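Local coordinates for protein hypothetical sugar kinase (Cytophaga hutchinsonii, PDB 3R8E) that probably transfers a phosphate group to a sugar, as other kinases of the ROK family do, at residues Glu125-Tyr137 and Phe147-Met161. Residues are numbered along the deposited sequence; the frame is centred on the assembly and turned at random. Where two conformers were deposited one is given.
Sequences ENDAKCAALGEYY and FILLALGTGVGSGVM
A132 sets its CB against the backbone of G159, 3.5 Å from G159 C, where helix 127-137 lies on the β-hairpin 147-161 of the ribonuclease H-like fold. Small residues suit this crossing: the segment axes of the helix and strand 156-161 come within 5.9 Å at 50°. G159 has no side chain, so its CA can rest 4.0 Å from K129 CA. One turn earlier, A128 CB touches S158 O. Further along, selenomethionine M161 can be followed outward. Its CB leaves the strand toward the helix, CG lies 4.0 Å from Y136 CB, and SE packs on L133 CD1. Bends at chi2 and chi3 (-61° and -60°), which a long unbranched chain allows, fold it back and lay the terminal methyl CE, carried here on selenium, over the centre of the Y136 ring, a CH-pi and Met-aromatic contact. Y136 OH is hydrogen-bonded to Q145 OE1, which probably limits the ring's movement. The flat F147 ring turns its edge to the helix backbone, and branched L149 reaches A131 with CD2. At the helix start, N126 is the N-cap, its OD1 accepting from K129 N, while K129 NZ, also bonded to G174 O, donates to a water whose oxygen lies 2.6 Å from S158 O.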
loop_
_atom_site.group_PDB
_atom_site.type_symbol
_atom_site.label_atom_id
_atom_site.label_comp_id
_atom_site.label_asym_id
_atom_site.label_seq_id
_atom_site.Cartn_x
_atom_site.Cartn_y
_atom_site.Cartn_z
ATOM N N GLU A 125 20.501 0.221 -3.861
ATOM C CA GLU A 125 19.125 0.236 -3.368
ATOM C C GLU A 125 18.642 1.677 -3.237
ATOM O O GLU A 125 19.450 2.605 -3.257
ATOM C CB GLU A 125 19.049 -0.507 -2.002
ATOM C CG GLU A 125 17.667 -0.740 -1.398
ATOM C CD GLU A 125 16.657 -1.327 -2.363
ATOM O OE1 GLU A 125 16.709 -2.555 -2.601
ATOM O OE2 GLU A 125 15.888 -0.544 -2.962
ATOM N N ASN A 126 17.314 1.871 -3.129
ATOM C CA ASN A 126 16.738 3.184 -2.870
ATOM C C ASN A 126 17.143 3.607 -1.443
ATOM O O ASN A 126 17.149 2.771 -0.530
ATOM C CB ASN A 126 15.218 3.151 -3.042
ATOM C CG ASN A 126 14.525 4.360 -2.479
ATOM O OD1 ASN A 126 14.085 4.358 -1.331
ATOM N ND2 ASN A 126 14.491 5.445 -3.238
ATOM N N ASP A 127 17.499 4.890 -1.257
ATOM C CA ASP A 127 17.987 5.399 0.032
ATOM C C ASP A 127 16.966 5.315 1.181
ATOM O O ASP A 127 17.374 5.031 2.306
ATOM C CB ASP A 127 18.508 6.836 -0.090
ATOM C CG ASP A 127 17.519 7.900 -0.541
ATOM O OD1 ASP A 127 16.402 7.538 -0.970
ATOM O OD2 ASP A 127 17.876 9.093 -0.491
ATOM N N ALA A 128 15.663 5.552 0.916
ATOM C CA ALA A 128 14.637 5.468 1.965
ATOM C C ALA A 128 14.446 4.018 2.422
ATOM O O ALA A 128 14.175 3.772 3.601
ATOM C CB ALA A 128 13.323 6.050 1.472
ATOM N N LYS A 129 14.611 3.051 1.483
ATOM C CA LYS A 129 14.557 1.628 1.791
ATOM C C LYS A 129 15.805 1.247 2.598
ATOM O O LYS A 129 15.708 0.474 3.548
ATOM C CB LYS A 129 14.438 0.789 0.510
ATOM C CG LYS A 129 13.109 1.005 -0.187
ATOM C CD LYS A 129 12.961 0.096 -1.415
ATOM C CE LYS A 129 11.603 0.245 -2.067
ATOM N NZ LYS A 129 11.404 1.604 -2.640
ATOM N N CYS A 130 16.976 1.813 2.224
ATOM C CA CYS A 130 18.228 1.603 2.966
ATOM C C CYS A 130 18.047 2.012 4.411
ATOM O O CYS A 130 18.460 1.277 5.296
ATOM C CB CYS A 130 19.374 2.377 2.331
ATOM S SG CYS A 130 20.071 1.575 0.878
ATOM N N ALA A 131 17.425 3.178 4.656
ATOM C CA ALA A 131 17.207 3.685 6.020
ATOM C C ALA A 131 16.402 2.678 6.861
ATOM O O ALA A 131 16.768 2.440 8.008
ATOM C CB ALA A 131 16.510 5.033 5.984
ATOM N N ALA A 132 15.360 2.040 6.275
ATOM C CA ALA A 132 14.593 1.003 6.987
ATOM C C ALA A 132 15.496 -0.187 7.309
ATOM O O ALA A 132 15.472 -0.686 8.431
ATOM C CB ALA A 132 13.407 0.547 6.156
ATOM N N LEU A 133 16.336 -0.611 6.330
ATOM C CA LEU A 133 17.270 -1.722 6.530
ATOM C C LEU A 133 18.309 -1.374 7.620
ATOM O O LEU A 133 18.687 -2.247 8.404
ATOM C CB LEU A 133 17.950 -2.093 5.201
ATOM C CG LEU A 133 18.722 -3.415 5.166
ATOM C CD1 LEU A 133 17.793 -4.623 5.351
ATOM C CD2 LEU A 133 19.490 -3.553 3.872
ATOM N N GLY A 134 18.707 -0.099 7.694
ATOM C CA GLY A 134 19.633 0.395 8.713
ATOM C C GLY A 134 19.047 0.249 10.105
ATOM O O GLY A 134 19.714 -0.241 11.023
ATOM N N GLU A 135 17.769 0.641 10.252
ATOM C CA GLU A 135 17.026 0.532 11.509
ATOM C C GLU A 135 16.848 -0.931 11.883
ATOM O O GLU A 135 16.997 -1.281 13.047
ATOM C CB GLU A 135 15.665 1.239 11.398
ATOM C CG GLU A 135 15.741 2.752 11.571
ATOM C CD GLU A 135 16.107 3.291 12.947
ATOM O OE1 GLU A 135 16.034 2.533 13.941
ATOM O OE2 GLU A 135 16.430 4.496 13.031
ATOM N N TYR A 136 16.592 -1.793 10.882
ATOM C CA TYR A 136 16.406 -3.228 11.075
ATOM C C TYR A 136 17.678 -3.897 11.618
ATOM O O TYR A 136 17.579 -4.772 12.475
ATOM C CB TYR A 136 15.982 -3.883 9.745
ATOM C CG TYR A 136 15.815 -5.388 9.824
ATOM C CD1 TYR A 136 14.674 -5.954 10.386
ATOM C CD2 TYR A 136 16.801 -6.246 9.342
ATOM C CE1 TYR A 136 14.510 -7.337 10.449
ATOM C CE2 TYR A 136 16.656 -7.630 9.417
ATOM C CZ TYR A 136 15.510 -8.172 9.978
ATOM O OH TYR A 136 15.355 -9.537 10.049
ATOM N N TYR A 137 18.862 -3.495 11.139
ATOM C CA TYR A 137 20.087 -4.144 11.612
ATOM C C TYR A 137 20.718 -3.485 12.824
ATOM O O TYR A 137 21.385 -4.182 13.598
ATOM C CB TYR A 137 21.145 -4.194 10.494
ATOM C CG TYR A 137 20.856 -5.190 9.391
ATOM C CD1 TYR A 137 20.477 -6.499 9.685
ATOM C CD2 TYR A 137 21.041 -4.851 8.055
ATOM C CE1 TYR A 137 20.225 -7.425 8.674
ATOM C CE2 TYR A 137 20.803 -5.772 7.035
ATOM C CZ TYR A 137 20.392 -7.058 7.349
ATOM O OH TYR A 137 20.149 -7.964 6.344
ATOM N N PHE A 147 7.650 -3.583 9.778
ATOM C CA PHE A 147 7.458 -2.186 10.167
ATOM C C PHE A 147 7.671 -1.241 9.010
ATOM O O PHE A 147 8.292 -1.600 8.011
ATOM C CB PHE A 147 8.419 -1.784 11.318
ATOM C CG PHE A 147 9.890 -1.716 10.969
ATOM C CD1 PHE A 147 10.464 -0.526 10.526
ATOM C CD2 PHE A 147 10.713 -2.822 11.144
ATOM C CE1 PHE A 147 11.827 -0.458 10.223
ATOM C CE2 PHE A 147 12.081 -2.747 10.857
ATOM C CZ PHE A 147 12.625 -1.565 10.390
ATOM N N ILE A 148 7.215 -0.000 9.189
ATOM C CA ILE A 148 7.467 1.095 8.262
ATOM C C ILE A 148 8.307 2.140 8.986
ATOM O O ILE A 148 8.031 2.462 10.147
ATOM C CB ILE A 148 6.181 1.737 7.635
ATOM C CG1 ILE A 148 6.567 2.815 6.582
ATOM C CG2 ILE A 148 5.263 2.351 8.709
ATOM C CD1 ILE A 148 5.444 3.256 5.663
ATOM N N LEU A 149 9.331 2.651 8.297
ATOM C CA LEU A 149 10.118 3.775 8.760
ATOM C C LEU A 149 9.691 4.969 7.935
ATOM O O LEU A 149 9.840 4.937 6.716
ATOM C CB LEU A 149 11.642 3.534 8.669
ATOM C CG LEU A 149 12.541 4.781 8.865
ATOM C CD1 LEU A 149 12.390 5.360 10.252
ATOM C CD2 LEU A 149 13.996 4.453 8.646
ATOM N N LEU A 150 9.110 5.985 8.575
ATOM C CA LEU A 150 8.753 7.235 7.913
ATOM C C LEU A 150 9.799 8.270 8.257
ATOM O O LEU A 150 9.925 8.640 9.429
ATOM C CB LEU A 150 7.365 7.764 8.325
ATOM C CG LEU A 150 6.115 7.126 7.799
ATOM C CD1 LEU A 150 4.913 7.939 8.261
ATOM C CD2 LEU A 150 6.104 7.097 6.280
ATOM N N ALA A 151 10.571 8.716 7.258
ATOM C CA ALA A 151 11.583 9.750 7.446
ATOM C C ALA A 151 10.965 11.086 7.048
ATOM O O ALA A 151 10.761 11.356 5.862
ATOM C CB ALA A 151 12.828 9.437 6.632
ATOM N N LEU A 152 10.580 11.878 8.060
ATOM C CA LEU A 152 9.878 13.143 7.885
ATOM C C LEU A 152 10.858 14.322 7.856
ATOM O O LEU A 152 11.191 14.898 8.894
ATOM C CB LEU A 152 8.810 13.319 8.989
ATOM C CG LEU A 152 7.777 12.177 9.108
ATOM C CD1 LEU A 152 7.256 12.056 10.523
ATOM C CD2 LEU A 152 6.632 12.345 8.123
ATOM N N GLY A 153 11.299 14.656 6.648
ATOM C CA GLY A 153 12.225 15.755 6.395
ATOM C C GLY A 153 11.664 16.721 5.380
ATOM O O GLY A 153 10.454 16.968 5.368
ATOM N N THR A 154 12.545 17.293 4.524
ATOM C CA THR A 154 12.139 18.210 3.449
ATOM C C THR A 154 11.182 17.436 2.528
ATOM O O THR A 154 10.144 17.956 2.119
ATOM C CB THR A 154 13.366 18.796 2.730
ATOM O OG1 THR A 154 14.150 17.730 2.196
ATOM C CG2 THR A 154 14.223 19.648 3.650
ATOM N N GLY A 155 11.520 16.171 2.300
ATOM C CA GLY A 155 10.700 15.200 1.592
ATOM C C GLY A 155 10.304 14.107 2.571
ATOM O O GLY A 155 10.919 13.975 3.635
ATOM N N VAL A 156 9.253 13.349 2.249
ATOM C CA VAL A 156 8.813 12.243 3.094
ATOM C C VAL A 156 9.291 10.961 2.434
ATOM O O VAL A 156 8.870 10.636 1.322
ATOM C CB VAL A 156 7.285 12.238 3.392
ATOM C CG1 VAL A 156 6.876 10.984 4.171
ATOM C CG2 VAL A 156 6.880 13.489 4.161
ATOM N N GLY A 157 10.214 10.289 3.103
ATOM C CA GLY A 157 10.768 9.031 2.634
ATOM C C GLY A 157 10.238 7.895 3.479
ATOM O O GLY A 157 9.879 8.103 4.645
ATOM N N SER A 158 10.164 6.690 2.898
ATOM C CA SER A 158 9.695 5.525 3.637
ATOM C C SER A 158 10.352 4.257 3.148
ATOM O O SER A 158 10.681 4.137 1.971
ATOM C CB SER A 158 8.178 5.385 3.549
ATOM O OG SER A 158 7.748 5.356 2.199
ATOM N N GLY A 159 10.524 3.331 4.070
ATOM C CA GLY A 159 11.088 2.021 3.815
ATOM C C GLY A 159 10.301 1.048 4.655
ATOM O O GLY A 159 9.900 1.391 5.772
ATOM N N VAL A 160 10.047 -0.155 4.126
ATOM C CA VAL A 160 9.272 -1.146 4.867
ATOM C C VAL A 160 9.988 -2.481 4.922
ATOM O O VAL A 160 10.430 -2.997 3.891
ATOM C CB VAL A 160 7.846 -1.320 4.251
ATOM C CG1 VAL A 160 7.119 -2.523 4.852
ATOM C CG2 VAL A 160 7.006 -0.062 4.420
HETATM N N MSE A 161 10.054 -3.057 6.135
HETATM C CA MSE A 161 10.501 -4.427 6.357
HETATM C C MSE A 161 9.235 -5.253 6.480
HETATM O O MSE A 161 8.305 -4.830 7.175
HETATM C CB MSE A 161 11.376 -4.573 7.623
HETATM C CG MSE A 161 12.673 -3.779 7.580
HETATM SE SE MSE A 161 13.886 -4.260 6.139
HETATM C CE MSE A 161 14.173 -6.124 6.604
HETATM O O HOH W 1 10.663 3.491 -0.521
#